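Local atomic coordinates of carbon monoxide dehydrogenase (Thermococcus sp. AM4, PDB entry 6T7J), a protein that probably catalyses the reversible oxidation of carbon monoxide to carbon dioxide, exchanging electrons with a redox partner through its iron-sulfur clusters. Residues Cys46-Leu51 against Pro62-Pro67; Cys55-Met60 against His202-Gly207. All coordinates share one frame; numbering follows the deposited sequence.

Interaction 1. Residues Cys46-Leu51 against Pro62-Pro67; sequences CAFGQL and PCRIDP. With FES (Fe2/s2 (inorganic) cluster), chain E; SF4 (iron/sulfur cluster), chain D.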
loop_
_atom_site.group_PDB
_atom_site.type_symbol
_atom_site.label_atom_id
_atom_site.label_comp_id
_atom_site.label_asym_id
_atom_site.label_seq_id
_atom_site.Cartn_x
_atom_site.Cartn_y
_atom_site.Cartn_z
ATOM N N CYS A 46 -0.258 -23.629 -0.659
ATOM C CA CYS A 46 -1.675 -23.503 -0.974
ATOM C C CYS A 46 -1.878 -23.130 -2.436
ATOM O O CYS A 46 -1.301 -22.156 -2.930
ATOM C CB CYS A 46 -2.326 -22.462 -0.064
ATOM S SG CYS A 46 -4.019 -22.001 -0.514
ATOM N N ALA A 47 -2.705 -23.917 -3.127
ATOM C CA ALA A 47 -2.946 -23.691 -4.547
ATOM C C ALA A 47 -3.714 -22.396 -4.781
ATOM O O ALA A 47 -3.469 -21.696 -5.769
ATOM C CB ALA A 47 -3.701 -24.876 -5.146
ATOM N N PHE A 48 -4.646 -22.063 -3.883
ATOM C CA PHE A 48 -5.443 -20.852 -4.052
ATOM C C PHE A 48 -4.564 -19.609 -4.010
ATOM O O PHE A 48 -4.688 -18.719 -4.859
ATOM C CB PHE A 48 -6.529 -20.788 -2.978
ATOM C CG PHE A 48 -7.418 -21.998 -2.946
ATOM C CD1 PHE A 48 -8.511 -22.094 -3.793
ATOM C CD2 PHE A 48 -7.157 -23.044 -2.075
ATOM C CE1 PHE A 48 -9.329 -23.207 -3.770
ATOM C CE2 PHE A 48 -7.970 -24.160 -2.047
ATOM C CZ PHE A 48 -9.058 -24.242 -2.896
ATOM N N GLY A 49 -3.666 -19.531 -3.024
ATOM C CA GLY A 49 -2.724 -18.427 -2.986
ATOM C C GLY A 49 -1.747 -18.445 -4.142
ATOM O O GLY A 49 -1.356 -17.387 -4.644
ATOM N N GLN A 50 -1.345 -19.639 -4.586
ATOM C CA GLN A 50 -0.406 -19.750 -5.697
ATOM C C GLN A 50 -1.010 -19.238 -6.997
ATOM O O GLN A 50 -0.290 -18.697 -7.843
ATOM C CB GLN A 50 0.042 -21.201 -5.865
ATOM C CG GLN A 50 1.202 -21.608 -4.976
ATOM C CD GLN A 50 1.888 -22.868 -5.462
ATOM O OE1 GLN A 50 1.426 -23.979 -5.203
ATOM N NE2 GLN A 50 2.995 -22.701 -6.177
ATOM N N LEU A 51 -2.316 -19.404 -7.177
ATOM C CA LEU A 51 -3.003 -18.927 -8.368
ATOM C C LEU A 51 -3.588 -17.534 -8.188
ATOM O O LEU A 51 -4.203 -17.010 -9.122
ATOM C CB LEU A 51 -4.107 -19.913 -8.768
ATOM C CG LEU A 51 -3.638 -21.361 -8.941
ATOM C CD1 LEU A 51 -4.815 -22.319 -8.969
ATOM C CD2 LEU A 51 -2.789 -21.505 -10.195
ATOM N N PRO A 62 -11.198 -14.738 5.083
ATOM C CA PRO A 62 -10.608 -14.920 3.750
ATOM C C PRO A 62 -11.556 -15.624 2.784
ATOM O O PRO A 62 -12.357 -16.452 3.213
ATOM C CB PRO A 62 -9.370 -15.790 4.022
ATOM C CG PRO A 62 -9.191 -15.798 5.516
ATOM C CD PRO A 62 -10.549 -15.598 6.087
ATOM N N CYS A 63 -11.483 -15.281 1.503
ATOM C CA CYS A 63 -12.331 -15.893 0.491
ATOM C C CYS A 63 -11.474 -16.576 -0.563
ATOM O O CYS A 63 -10.479 -16.013 -1.034
ATOM C CB CYS A 63 -13.239 -14.866 -0.199
ATOM S SG CYS A 63 -14.699 -14.292 0.678
ATOM N N ARG A 64 -11.888 -17.785 -0.936
ATOM C CA ARG A 64 -11.272 -18.583 -1.986
ATOM C C ARG A 64 -12.195 -18.638 -3.192
ATOM O O ARG A 64 -13.410 -18.804 -3.043
ATOM C CB ARG A 64 -11.027 -20.019 -1.524
ATOM C CG ARG A 64 -9.906 -20.241 -0.551
ATOM C CD ARG A 64 -10.275 -21.429 0.313
ATOM N NE ARG A 64 -9.126 -22.064 0.946
ATOM C CZ ARG A 64 -9.227 -23.041 1.841
ATOM N NH1 ARG A 64 -10.424 -23.489 2.200
ATOM N NH2 ARG A 64 -8.135 -23.570 2.375
ATOM N N ILE A 65 -11.623 -18.540 -4.385
ATOM C CA ILE A 65 -12.361 -18.785 -5.617
ATOM C C ILE A 65 -11.843 -20.084 -6.208
ATOM O O ILE A 65 -10.638 -20.227 -6.453
ATOM C CB ILE A 65 -12.225 -17.626 -6.616
ATOM C CG1 ILE A 65 -12.689 -16.319 -5.977
ATOM C CG2 ILE A 65 -13.035 -17.921 -7.868
ATOM C CD1 ILE A 65 -13.995 -16.430 -5.220
ATOM N N ASP A 66 -12.746 -21.037 -6.429
ATOM C CA ASP A 66 -12.364 -22.328 -6.978
ATOM C C ASP A 66 -12.311 -22.241 -8.497
ATOM O O ASP A 66 -13.375 -22.166 -9.139
ATOM C CB ASP A 66 -13.331 -23.412 -6.531
ATOM C CG ASP A 66 -12.997 -24.766 -7.120
ATOM O OD1 ASP A 66 -12.013 -25.393 -6.672
ATOM O OD2 ASP A 66 -13.720 -25.200 -8.039
ATOM N N PRO A 67 -11.129 -22.249 -9.116
ATOM C CA PRO A 67 -11.060 -22.199 -10.583
ATOM C C PRO A 67 -11.502 -23.492 -11.243
ATOM O O PRO A 67 -11.845 -23.477 -12.432
ATOM C CB PRO A 67 -9.581 -21.905 -10.854
ATOM C CG PRO A 67 -8.870 -22.512 -9.688
ATOM C CD PRO A 67 -9.796 -22.407 -8.502
HETATM FE FE1 FES E . -5.600 -17.952 1.508
HETATM FE FE2 FES E . -4.259 -20.288 0.998
HETATM S S1 FES E . -6.476 -20.077 1.570
HETATM S S2 FES E . -3.568 -18.161 0.450
HETATM FE FE1 SF4 D . -14.461 -9.444 -1.035
HETATM FE FE2 SF4 D . -11.839 -10.102 -0.642
HETATM FE FE3 SF4 D . -13.827 -11.760 0.398
HETATM FE FE4 SF4 D . -13.293 -9.205 1.315
HETATM S S1 SF4 D . -11.913 -11.043 1.454
HETATM S S2 SF4 D . -15.377 -10.159 0.943
HETATM S S3 SF4 D . -12.752 -7.990 -0.541
HETATM S S4 SF4 D . -13.394 -11.332 -1.816
#

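Interaction 2. Residues Cys55-Met60 against His202-Gly207; sequences CRNCAM and HRTHIG. With SF4 (iron/sulfur cluster), chain D; FES (Fe2/s2 (inorganic) cluster), chain B.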
loop_
_atom_site.group_PDB
_atom_site.type_symbol
_atom_site.label_atom_id
_atom_site.label_comp_id
_atom_site.label_asym_id
_atom_site.label_seq_id
_atom_site.Cartn_x
_atom_site.Cartn_y
_atom_site.Cartn_z
ATOM N N CYS A 55 -8.393 -13.913 -1.335
ATOM C CA CYS A 55 -8.362 -12.509 -0.954
ATOM C C CYS A 55 -8.613 -12.351 0.538
ATOM O O CYS A 55 -9.471 -13.029 1.113
ATOM C CB CYS A 55 -9.399 -11.711 -1.750
ATOM S SG CYS A 55 -9.569 -9.991 -1.266
ATOM N N ARG A 56 -7.882 -11.448 1.150
ATOM C CA ARG A 56 -7.974 -11.191 2.548
ATOM C C ARG A 56 -8.055 -9.707 2.736
ATOM O O ARG A 56 -7.570 -9.174 3.685
ATOM C CB ARG A 56 -6.736 -11.743 3.236
ATOM C CG ARG A 56 -6.582 -13.237 3.099
ATOM C CD ARG A 56 -5.420 -13.759 3.894
ATOM N NE ARG A 56 -4.310 -12.845 3.798
ATOM C CZ ARG A 56 -3.076 -13.192 3.475
ATOM N NH1 ARG A 56 -2.789 -14.445 3.213
ATOM N NH2 ARG A 56 -2.140 -12.280 3.405
ATOM N N ASN A 57 -8.731 -9.035 1.829
ATOM C CA ASN A 57 -8.823 -7.596 1.898
ATOM C C ASN A 57 -9.840 -7.033 2.871
ATOM O O ASN A 57 -9.894 -5.847 3.079
ATOM C CB ASN A 57 -8.979 -6.998 0.515
ATOM C CG ASN A 57 -7.733 -7.133 -0.305
ATOM O OD1 ASN A 57 -6.816 -7.791 0.083
ATOM N ND2 ASN A 57 -7.711 -6.516 -1.438
ATOM N N CYS A 58 -10.637 -7.887 3.470
ATOM C CA CYS A 58 -11.592 -7.433 4.441
ATOM C C CYS A 58 -11.869 -8.514 5.446
ATOM O O CYS A 58 -11.482 -9.627 5.259
ATOM C CB CYS A 58 -12.852 -6.895 3.782
ATOM S SG CYS A 58 -14.151 -8.040 3.407
ATOM N N ALA A 59 -12.526 -8.158 6.532
ATOM C CA ALA A 59 -12.831 -9.095 7.585
ATOM C C ALA A 59 -13.926 -10.084 7.276
ATOM O O ALA A 59 -14.169 -10.954 8.061
ATOM C CB ALA A 59 -13.092 -8.381 8.881
ATOM N N MET A 60 -14.634 -9.914 6.179
ATOM C CA MET A 60 -15.584 -10.938 5.771
ATOM C C MET A 60 -14.902 -12.137 5.132
ATOM O O MET A 60 -15.550 -13.170 4.935
ATOM C CB MET A 60 -16.606 -10.350 4.801
ATOM C CG MET A 60 -17.232 -9.049 5.262
ATOM S SD MET A 60 -18.708 -8.640 4.314
ATOM C CE MET A 60 -18.006 -8.297 2.702
ATOM N N HIS A 202 -5.902 2.117 -2.284
ATOM C CA HIS A 202 -7.317 2.482 -2.223
ATOM C C HIS A 202 -8.158 1.661 -3.199
ATOM O O HIS A 202 -9.256 1.216 -2.848
ATOM C CB HIS A 202 -7.485 3.979 -2.501
ATOM C CG HIS A 202 -8.914 4.426 -2.591
ATOM N ND1 HIS A 202 -9.319 5.456 -3.413
ATOM C CD2 HIS A 202 -10.029 3.986 -1.962
ATOM C CE1 HIS A 202 -10.623 5.630 -3.288
ATOM N NE2 HIS A 202 -11.079 4.749 -2.416
ATOM N N ARG A 203 -7.661 1.447 -4.421
ATOM C CA ARG A 203 -8.434 0.735 -5.436
ATOM C C ARG A 203 -8.699 -0.707 -5.025
ATOM O O ARG A 203 -9.790 -1.240 -5.264
ATOM C CB ARG A 203 -7.700 0.773 -6.777
ATOM C CG ARG A 203 -7.833 2.076 -7.542
ATOM C CD ARG A 203 -7.116 1.994 -8.884
ATOM N NE ARG A 203 -7.175 3.259 -9.613
ATOM C CZ ARG A 203 -8.017 3.511 -10.610
ATOM N NH1 ARG A 203 -7.998 4.693 -11.209
ATOM N NH2 ARG A 203 -8.879 2.585 -11.006
ATOM N N THR A 204 -7.710 -1.357 -4.412
ATOM C CA THR A 204 -7.846 -2.738 -3.970
ATOM C C THR A 204 -8.660 -2.878 -2.690
ATOM O O THR A 204 -9.035 -4.003 -2.336
ATOM C CB THR A 204 -6.465 -3.356 -3.760
ATOM O OG1 THR A 204 -5.787 -2.656 -2.708
ATOM C CG2 THR A 204 -5.647 -3.261 -5.037
ATOM N N HIS A 205 -8.926 -1.776 -1.988
ATOM C CA HIS A 205 -9.819 -1.804 -0.837
ATOM C C HIS A 205 -11.165 -2.393 -1.240
ATOM O O HIS A 205 -11.584 -2.295 -2.399
ATOM C CB HIS A 205 -9.992 -0.387 -0.286
ATOM C CG HIS A 205 -10.703 -0.319 1.029
ATOM N ND1 HIS A 205 -12.070 -0.451 1.144
ATOM C CD2 HIS A 205 -10.239 -0.104 2.283
ATOM C CE1 HIS A 205 -12.415 -0.336 2.413
ATOM N NE2 HIS A 205 -11.323 -0.123 3.126
ATOM N N ILE A 206 -11.838 -3.039 -0.282
ATOM C CA ILE A 206 -13.094 -3.704 -0.604
ATOM C C ILE A 206 -14.086 -2.688 -1.148
ATOM O O ILE A 206 -14.242 -1.585 -0.606
ATOM C CB ILE A 206 -13.664 -4.442 0.617
ATOM C CG1 ILE A 206 -15.023 -5.034 0.244
ATOM C CG2 ILE A 206 -13.804 -3.506 1.817
ATOM C CD1 ILE A 206 -15.519 -6.085 1.168
ATOM N N GLY A 207 -14.735 -3.043 -2.253
ATOM C CA GLY A 207 -15.782 -2.207 -2.806
ATOM C C GLY A 207 -15.318 -0.939 -3.487
ATOM O O GLY A 207 -16.060 0.048 -3.501
HETATM FE FE1 SF4 D . -14.461 -9.444 -1.035
HETATM FE FE2 SF4 D . -11.839 -10.102 -0.642
HETATM FE FE3 SF4 D . -13.827 -11.760 0.398
HETATM FE FE4 SF4 D . -13.293 -9.205 1.315
HETATM S S1 SF4 D . -11.913 -11.043 1.454
HETATM S S2 SF4 D . -15.377 -10.159 0.943
HETATM S S3 SF4 D . -12.752 -7.990 -0.541
HETATM S S4 SF4 D . -13.394 -11.332 -1.816
HETATM FE FE1 FES B . -3.244 -18.384 2.723
HETATM FE FE2 FES B . -5.470 -19.684 3.656
HETATM S S1 FES B . -3.432 -20.632 3.171
HETATM S S2 FES B . -5.090 -17.413 3.693
HETATM O O HOH W 1 -10.732 -3.311 2.747
#

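Interaction 1. Residues Cys46-Leu51 against Pro62-Pro67
Phe48 and Arg64 are the nearest pair across the contact, CA to CA 6.6 Å, where the short helix 47-50 comes up beside strand 63-64, one arm of the two-stranded antiparallel hairpin in the iron-sulfur-binding N-terminal part of the chain. Cys46 is the N-cap of that helix, and its SG both binds FE2 of the Fe2S2 cluster of chain E and accepts a nearly straight hydrogen bond from Gly49 N, a capping bond (3.5 Å, 170°). Gly49 brings its CA to 3.5 Å from sulfide S2 of that cluster, a spot where a CB would collide with it.

Arg64 lies over one face of the Phe48 ring. Arg64 CG makes a CH-pi contact 4.1 Å from the ring centroid, displaced toward the rim, and NE follows over the same ring at 3.7 Å from Phe48 CD2. Because the arginine chain is extended from CG to NE, it passes across the ring and delivers NE to within 3.4 Å of sulfide S1 of the same cluster; the guanidinium plane stays tilted 35° from the ring. Shortening Arg64 to an alanine would probably strip most of the cover from that ring face and leave S1 without the cationic group beside it. Ile65 turns its side chain the other way, against helix 81-115, while its carbonyl O sits at the edge of the Phe48 ring. The backbone N of Arg64 is hydrogen-bonded to Gln42 of the second subunit. Leu51 CD1 meets Pro67 CG at 4.1 Å, the two side chains crossing at about a right angle.

Interaction 2. Residues Cys55-Met60 against His202-Gly207
The Fe4S4-binding segment 55-60, the end of strand 54-55 and the loop after it, packs here on the turn that follows helix 193-203, with Asn57, Cys58 and Met60 meeting Thr204 and Ile206. Cys55 SG binds FE2 of the cluster at 2.4 Å and Cys58 SG binds FE4, so the segment is pinned to the cluster at two points. The backbone backs this up: Asn57 N donates to Cys55 SG, and Met60 N makes a weak hydrogen bond to Cys58 SG.

Ile206 is the hydrophobic partner. Its CG1 stands anti to the backbone N (chi1 176°), and the extended branch brings CD1 against both Cys58 SG, 3.3 Å away, and Met60 CE at 3.7 Å. CB and CG1 of the same isoleucine lie against sulfide S3, while the methionine, bent at its last torsion, touches sulfide S2 through CE. Asn57 ND2 donates a hydrogen bond to Thr204 O, 3.0 Å long and bent (141°), reaching the carbonyl from above its plane. Thr204 keeps its own hydroxyl for Arg91 of helix 81-115 and for Cys200 O. A second bridge runs through a water that donates to Asn57 O at 2.7 Å and accepts from Ile206 N; this water sits over the face of the His205 ring, whose ND1 donates a hydrogen bond to Ile206 O. Met60 O is held by Gln45 of the second subunit. Cys55 and Cys58, with Cys63 and Cys77 also in the pocket, backbone N-H groups directed at sulfur and apolar side chains against the sulfides are characteristic of a cubane Fe4S4 site, as in CO dehydrogenases.

From the N terminus the chain passes segment 46-51, then segment 55-60, and returns with 62-67, where interaction 1 closes a short loop that contains the first half of interaction 2. Segment 55-60 then finds its partner only at 202-207, after a long, largely helical excursion, so the two contacts cross rather than nest. They also touch directly: Cys63 O lies 3.0 Å from Cys55 N, a probable hydrogen bond of the hairpin, and Pro62 packs on Arg56. The Fe4S4 cluster is shared by both. Interaction 1 ties strand 63-64 and the chain after it to helix 47-50 beside the Fe2S2 cluster, and interaction 2 joins the hairpin loop to the end of helix 193-203, all alongside the second subunit.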